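Local atomic coordinates of SnoaL-like domain-containing protein (Agrobacterium tumefaciens str. C58, PDB entry 3DXO), a protein that is of unknown function but, as a SnoaL-like member of the NTF2 clan, has been proposed to act as an isomerase. Residues M2-A14 against L69-F82. Residues are numbered along the deposited sequence; the frame is centred on the assembly and turned at random. Where two conformers were deposited one is given.
Sequences MTQHLTIAQTYLA and LAGTPDGHGNFTRF
H5 and T80 make the one hydrogen bond between helix 3-14 and segment 69-82, whose residues 72-82 form a hairpin about a type II' turn from H76 to F79. H5 ND1 lies 2.8 Å from T80 OG1 at a nearly linear 170°, and the hydroxyl sits at the edge of the imidazole in its plane; either atom could be the donor. CG of H5 stands anti to its carbonyl carbon (chi1 -59°), which lays the ring alongside T80, the two side chains running in opposite directions. One imidazole face rests on the strand backbone: G75 CA is 3.7 Å from the ring centroid, a CH-pi contact over the face, with D74 O on the same side. Q4 CD lies over the rim of the opposite face. G75 has no side chain, and its backbone CA meets the ring directly.

Apolar packing continues along the helix. The methyl of A9 points at the face of F82, its CB 4.0 Å from the ring centroid, and also meets P73 CG at 3.6 Å. L6 CD1 reaches L69 CD2, while the L13 and L69 side chains cross at about a right angle, L13 CD1 3.8 Å from L69 CB. Y12 and F82 form an oblique aromatic pair, their planes 59° apart and their centroids separated by 5.2 Å; W16 meets the Y12 ring beyond.

D74 and R81 turn away from the helix. R81 grips the carboxylate side-on, NE to OD1 and NH2 to OD2, and R81 NH2 also forms a salt bridge with D117 of the second subunit.

The N-terminal helix lies across one face of the curved sheet, consistent with the NTF2-like alpha+beta fold. With one polar bond near the hairpin turn and the remaining side-chain grip mainly apolar, the contact is directional at H5 and T80 and shape-based from A9 to L13.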
loop_
_atom_site.group_PDB
_atom_site.type_symbol
_atom_site.label_atom_id
_atom_site.label_comp_id
_atom_site.label_asym_id
_atom_site.label_seq_id
_atom_site.Cartn_x
_atom_site.Cartn_y
_atom_site.Cartn_z
HETATM N N MSE B 2 7.171 12.225 -10.140
HETATM C CA MSE B 2 8.238 11.683 -9.228
HETATM C C MSE B 2 8.540 12.652 -8.083
HETATM O O MSE B 2 8.514 12.277 -6.906
HETATM C CB MSE B 2 9.552 11.347 -9.987
HETATM C CG MSE B 2 9.652 9.899 -10.566
HETATM SE SE MSE B 2 11.411 9.342 -11.429
HETATM C CE MSE B 2 11.087 7.337 -11.577
ATOM N N THR B 3 8.865 13.905 -8.426
ATOM C CA THR B 3 9.213 14.890 -7.375
ATOM C C THR B 3 8.034 15.132 -6.450
ATOM O O THR B 3 8.212 15.227 -5.230
ATOM C CB THR B 3 9.701 16.242 -7.897
ATOM O OG1 THR B 3 10.946 16.066 -8.577
ATOM C CG2 THR B 3 9.943 17.192 -6.734
ATOM N N GLN B 4 6.829 15.219 -7.008
ATOM C CA GLN B 4 5.633 15.345 -6.168
ATOM C C GLN B 4 5.593 14.184 -5.127
ATOM O O GLN B 4 5.272 14.427 -3.954
ATOM C CB GLN B 4 4.365 15.474 -7.051
ATOM C CG GLN B 4 2.969 15.388 -6.341
ATOM C CD GLN B 4 2.169 14.077 -6.636
ATOM O OE1 GLN B 4 1.790 13.347 -5.716
ATOM N NE2 GLN B 4 1.897 13.808 -7.919
ATOM N N HIS B 5 5.984 12.962 -5.532
ATOM C CA HIS B 5 6.003 11.816 -4.602
ATOM C C HIS B 5 7.146 11.862 -3.594
ATOM O O HIS B 5 7.025 11.312 -2.484
ATOM C CB HIS B 5 6.040 10.468 -5.331
ATOM C CG HIS B 5 4.877 10.243 -6.251
ATOM N ND1 HIS B 5 3.571 10.211 -5.808
ATOM C CD2 HIS B 5 4.829 10.034 -7.589
ATOM C CE1 HIS B 5 2.770 10.013 -6.839
ATOM N NE2 HIS B 5 3.508 9.891 -7.932
ATOM N N LEU B 6 8.256 12.502 -3.968
ATOM C CA LEU B 6 9.398 12.611 -3.057
ATOM C C LEU B 6 9.041 13.628 -1.969
ATOM O O LEU B 6 9.241 13.369 -0.752
ATOM C CB LEU B 6 10.676 13.003 -3.806
ATOM C CG LEU B 6 11.936 13.159 -2.949
ATOM C CD1 LEU B 6 12.224 11.888 -2.134
ATOM C CD2 LEU B 6 13.135 13.565 -3.810
ATOM N N THR B 7 8.487 14.761 -2.406
ATOM C CA THR B 7 8.070 15.824 -1.484
ATOM C C THR B 7 7.081 15.270 -0.438
ATOM O O THR B 7 7.201 15.533 0.765
ATOM C CB THR B 7 7.434 17.003 -2.258
ATOM O OG1 THR B 7 8.388 17.506 -3.211
ATOM C CG2 THR B 7 6.973 18.098 -1.321
ATOM N N ILE B 8 6.124 14.478 -0.902
ATOM C CA ILE B 8 5.122 13.927 -0.005
ATOM C C ILE B 8 5.806 13.010 1.017
ATOM O O ILE B 8 5.549 13.138 2.226
ATOM C CB ILE B 8 3.995 13.224 -0.790
ATOM C CG1 ILE B 8 3.252 14.261 -1.663
ATOM C CG2 ILE B 8 3.027 12.539 0.161
ATOM C CD1 ILE B 8 2.382 13.686 -2.793
ATOM N N ALA B 9 6.719 12.148 0.545
ATOM C CA ALA B 9 7.426 11.231 1.436
ATOM C C ALA B 9 8.227 12.042 2.463
ATOM O O ALA B 9 8.169 11.778 3.676
ATOM C CB ALA B 9 8.321 10.317 0.650
ATOM N N GLN B 10 8.913 13.072 1.984
ATOM C CA GLN B 10 9.723 13.928 2.867
ATOM C C GLN B 10 8.921 14.687 3.872
ATOM O O GLN B 10 9.339 14.773 4.995
ATOM C CB GLN B 10 10.548 14.926 2.073
ATOM C CG GLN B 10 11.656 14.266 1.291
ATOM C CD GLN B 10 12.249 15.175 0.280
ATOM O OE1 GLN B 10 11.616 16.125 -0.154
ATOM N NE2 GLN B 10 13.472 14.889 -0.120
ATOM N N THR B 11 7.795 15.260 3.455
ATOM C CA THR B 11 6.888 16.006 4.347
ATOM C C THR B 11 6.327 15.063 5.406
ATOM O O THR B 11 6.214 15.423 6.581
ATOM C CB THR B 11 5.706 16.622 3.553
ATOM O OG1 THR B 11 6.205 17.597 2.634
ATOM C CG2 THR B 11 4.709 17.269 4.481
ATOM N N TYR B 12 5.977 13.853 4.980
ATOM C CA TYR B 12 5.453 12.857 5.904
ATOM C C TYR B 12 6.515 12.513 6.976
ATOM O O TYR B 12 6.238 12.626 8.175
ATOM C CB TYR B 12 4.984 11.613 5.134
ATOM C CG TYR B 12 4.574 10.455 6.003
ATOM C CD1 TYR B 12 5.516 9.553 6.447
ATOM C CD2 TYR B 12 3.252 10.273 6.399
ATOM C CE1 TYR B 12 5.168 8.506 7.248
ATOM C CE2 TYR B 12 2.889 9.220 7.209
ATOM C CZ TYR B 12 3.859 8.334 7.621
ATOM O OH TYR B 12 3.553 7.250 8.425
ATOM N N LEU B 13 7.721 12.128 6.541
ATOM C CA LEU B 13 8.781 11.747 7.476
ATOM C C LEU B 13 9.243 12.910 8.366
ATOM O O LEU B 13 9.632 12.695 9.516
ATOM C CB LEU B 13 9.975 11.134 6.725
ATOM C CG LEU B 13 9.776 9.717 6.124
ATOM C CD1 LEU B 13 11.021 9.250 5.319
ATOM C CD2 LEU B 13 9.408 8.683 7.196
ATOM N N ALA B 14 9.190 14.132 7.840
ATOM C CA ALA B 14 9.572 15.338 8.597
ATOM C C ALA B 14 8.723 15.462 9.870
ATOM O O ALA B 14 9.238 15.836 10.943
ATOM C CB ALA B 14 9.411 16.562 7.758
ATOM N N LEU B 69 14.392 7.750 4.929
ATOM C CA LEU B 69 13.846 7.296 3.675
ATOM C C LEU B 69 14.779 6.248 3.063
ATOM O O LEU B 69 15.982 6.356 3.197
ATOM C CB LEU B 69 13.662 8.496 2.742
ATOM C CG LEU B 69 12.905 8.378 1.417
ATOM C CD1 LEU B 69 11.417 8.045 1.611
ATOM C CD2 LEU B 69 13.067 9.688 0.682
ATOM N N ALA B 70 14.192 5.213 2.464
ATOM C CA ALA B 70 14.901 4.130 1.792
ATOM C C ALA B 70 14.341 4.043 0.372
ATOM O O ALA B 70 13.133 4.101 0.166
ATOM C CB ALA B 70 14.697 2.821 2.517
ATOM N N GLY B 71 15.214 3.929 -0.619
ATOM C CA GLY B 71 14.767 3.851 -2.012
ATOM C C GLY B 71 14.118 5.113 -2.560
ATOM O O GLY B 71 14.198 6.164 -1.952
ATOM N N THR B 72 13.479 5.003 -3.722
ATOM C CA THR B 72 12.812 6.137 -4.358
ATOM C C THR B 72 11.308 6.044 -4.260
ATOM O O THR B 72 10.733 5.091 -4.737
ATOM C CB THR B 72 13.135 6.201 -5.853
ATOM O OG1 THR B 72 14.522 6.456 -6.004
ATOM C CG2 THR B 72 12.355 7.315 -6.546
ATOM N N PRO B 73 10.671 7.025 -3.624
ATOM C CA PRO B 73 9.221 7.041 -3.619
ATOM C C PRO B 73 8.637 6.998 -5.041
ATOM O O PRO B 73 9.277 7.435 -6.011
ATOM C CB PRO B 73 8.884 8.381 -2.950
ATOM C CG PRO B 73 10.074 8.673 -2.059
ATOM C CD PRO B 73 11.245 8.134 -2.837
ATOM N N ASP B 74 7.435 6.441 -5.168
ATOM C CA ASP B 74 6.773 6.401 -6.452
ATOM C C ASP B 74 5.281 6.565 -6.232
ATOM O O ASP B 74 4.819 6.834 -5.120
ATOM C CB ASP B 74 7.088 5.075 -7.180
ATOM C CG ASP B 74 6.505 3.853 -6.477
ATOM O OD1 ASP B 74 6.403 3.854 -5.245
ATOM O OD2 ASP B 74 6.160 2.881 -7.156
ATOM N N GLY B 75 4.510 6.393 -7.294
ATOM C CA GLY B 75 3.080 6.472 -7.160
ATOM C C GLY B 75 2.353 6.792 -8.432
ATOM O O GLY B 75 2.899 6.701 -9.533
ATOM N N HIS B 76 1.093 7.161 -8.244
ATOM C CA HIS B 76 0.186 7.478 -9.336
ATOM C C HIS B 76 -1.066 8.117 -8.764
ATOM O O HIS B 76 -1.436 7.833 -7.621
ATOM C CB HIS B 76 -0.170 6.219 -10.134
ATOM C CG HIS B 76 -0.705 5.108 -9.295
ATOM N ND1 HIS B 76 -2.030 5.025 -8.930
ATOM C CD2 HIS B 76 -0.092 4.037 -8.748
ATOM C CE1 HIS B 76 -2.212 3.942 -8.199
ATOM N NE2 HIS B 76 -1.054 3.319 -8.083
ATOM N N GLY B 77 -1.685 8.993 -9.552
ATOM C CA GLY B 77 -2.858 9.747 -9.117
ATOM C C GLY B 77 -2.509 10.451 -7.823
ATOM O O GLY B 77 -1.429 11.025 -7.709
ATOM N N ASN B 78 -3.401 10.345 -6.841
ATOM C CA ASN B 78 -3.200 10.908 -5.510
ATOM C C ASN B 78 -2.530 9.908 -4.554
ATOM O O ASN B 78 -2.537 10.100 -3.342
ATOM C CB ASN B 78 -4.530 11.383 -4.916
ATOM C CG ASN B 78 -5.492 10.235 -4.640
ATOM O OD1 ASN B 78 -5.781 9.418 -5.519
ATOM N ND2 ASN B 78 -6.002 10.171 -3.407
ATOM N N PHE B 79 -1.953 8.834 -5.091
ATOM C CA PHE B 79 -1.231 7.857 -4.254
ATOM C C PHE B 79 0.280 7.990 -4.340
ATOM O O PHE B 79 0.849 8.134 -5.431
ATOM C CB PHE B 79 -1.595 6.413 -4.631
ATOM C CG PHE B 79 -2.999 6.056 -4.306
ATOM C CD1 PHE B 79 -3.375 5.818 -2.988
ATOM C CD2 PHE B 79 -3.949 5.963 -5.303
ATOM C CE1 PHE B 79 -4.679 5.496 -2.673
ATOM C CE2 PHE B 79 -5.252 5.633 -4.993
ATOM C CZ PHE B 79 -5.617 5.401 -3.669
ATOM N N THR B 80 0.908 7.941 -3.171
ATOM C CA THR B 80 2.350 7.901 -3.041
ATOM C C THR B 80 2.736 6.668 -2.208
ATOM O O THR B 80 2.052 6.305 -1.268
ATOM C CB THR B 80 2.875 9.178 -2.373
ATOM O OG1 THR B 80 2.556 10.303 -3.209
ATOM C CG2 THR B 80 4.385 9.095 -2.148
ATOM N N ARG B 81 3.809 6.002 -2.607
ATOM C CA ARG B 81 4.359 4.867 -1.876
ATOM C C ARG B 81 5.841 5.075 -1.631
ATOM O O ARG B 81 6.583 5.475 -2.534
ATOM C CB ARG B 81 4.232 3.563 -2.650
ATOM C CG ARG B 81 5.065 2.453 -1.992
ATOM C CD ARG B 81 5.043 1.130 -2.710
ATOM N NE ARG B 81 5.643 1.182 -4.030
ATOM C CZ ARG B 81 6.026 0.109 -4.697
ATOM N NH1 ARG B 81 5.919 -1.087 -4.157
ATOM N NH2 ARG B 81 6.535 0.229 -5.908
ATOM N N PHE B 82 6.267 4.759 -0.417
ATOM C CA PHE B 82 7.659 4.890 -0.041
ATOM C C PHE B 82 7.976 4.003 1.133
ATOM O O PHE B 82 7.073 3.530 1.850
ATOM C CB PHE B 82 7.988 6.346 0.317
ATOM C CG PHE B 82 7.198 6.879 1.469
ATOM C CD1 PHE B 82 7.659 6.741 2.765
ATOM C CD2 PHE B 82 5.987 7.521 1.256
ATOM C CE1 PHE B 82 6.898 7.237 3.858
ATOM C CE2 PHE B 82 5.233 8.003 2.322
ATOM C CZ PHE B 82 5.685 7.866 3.618
#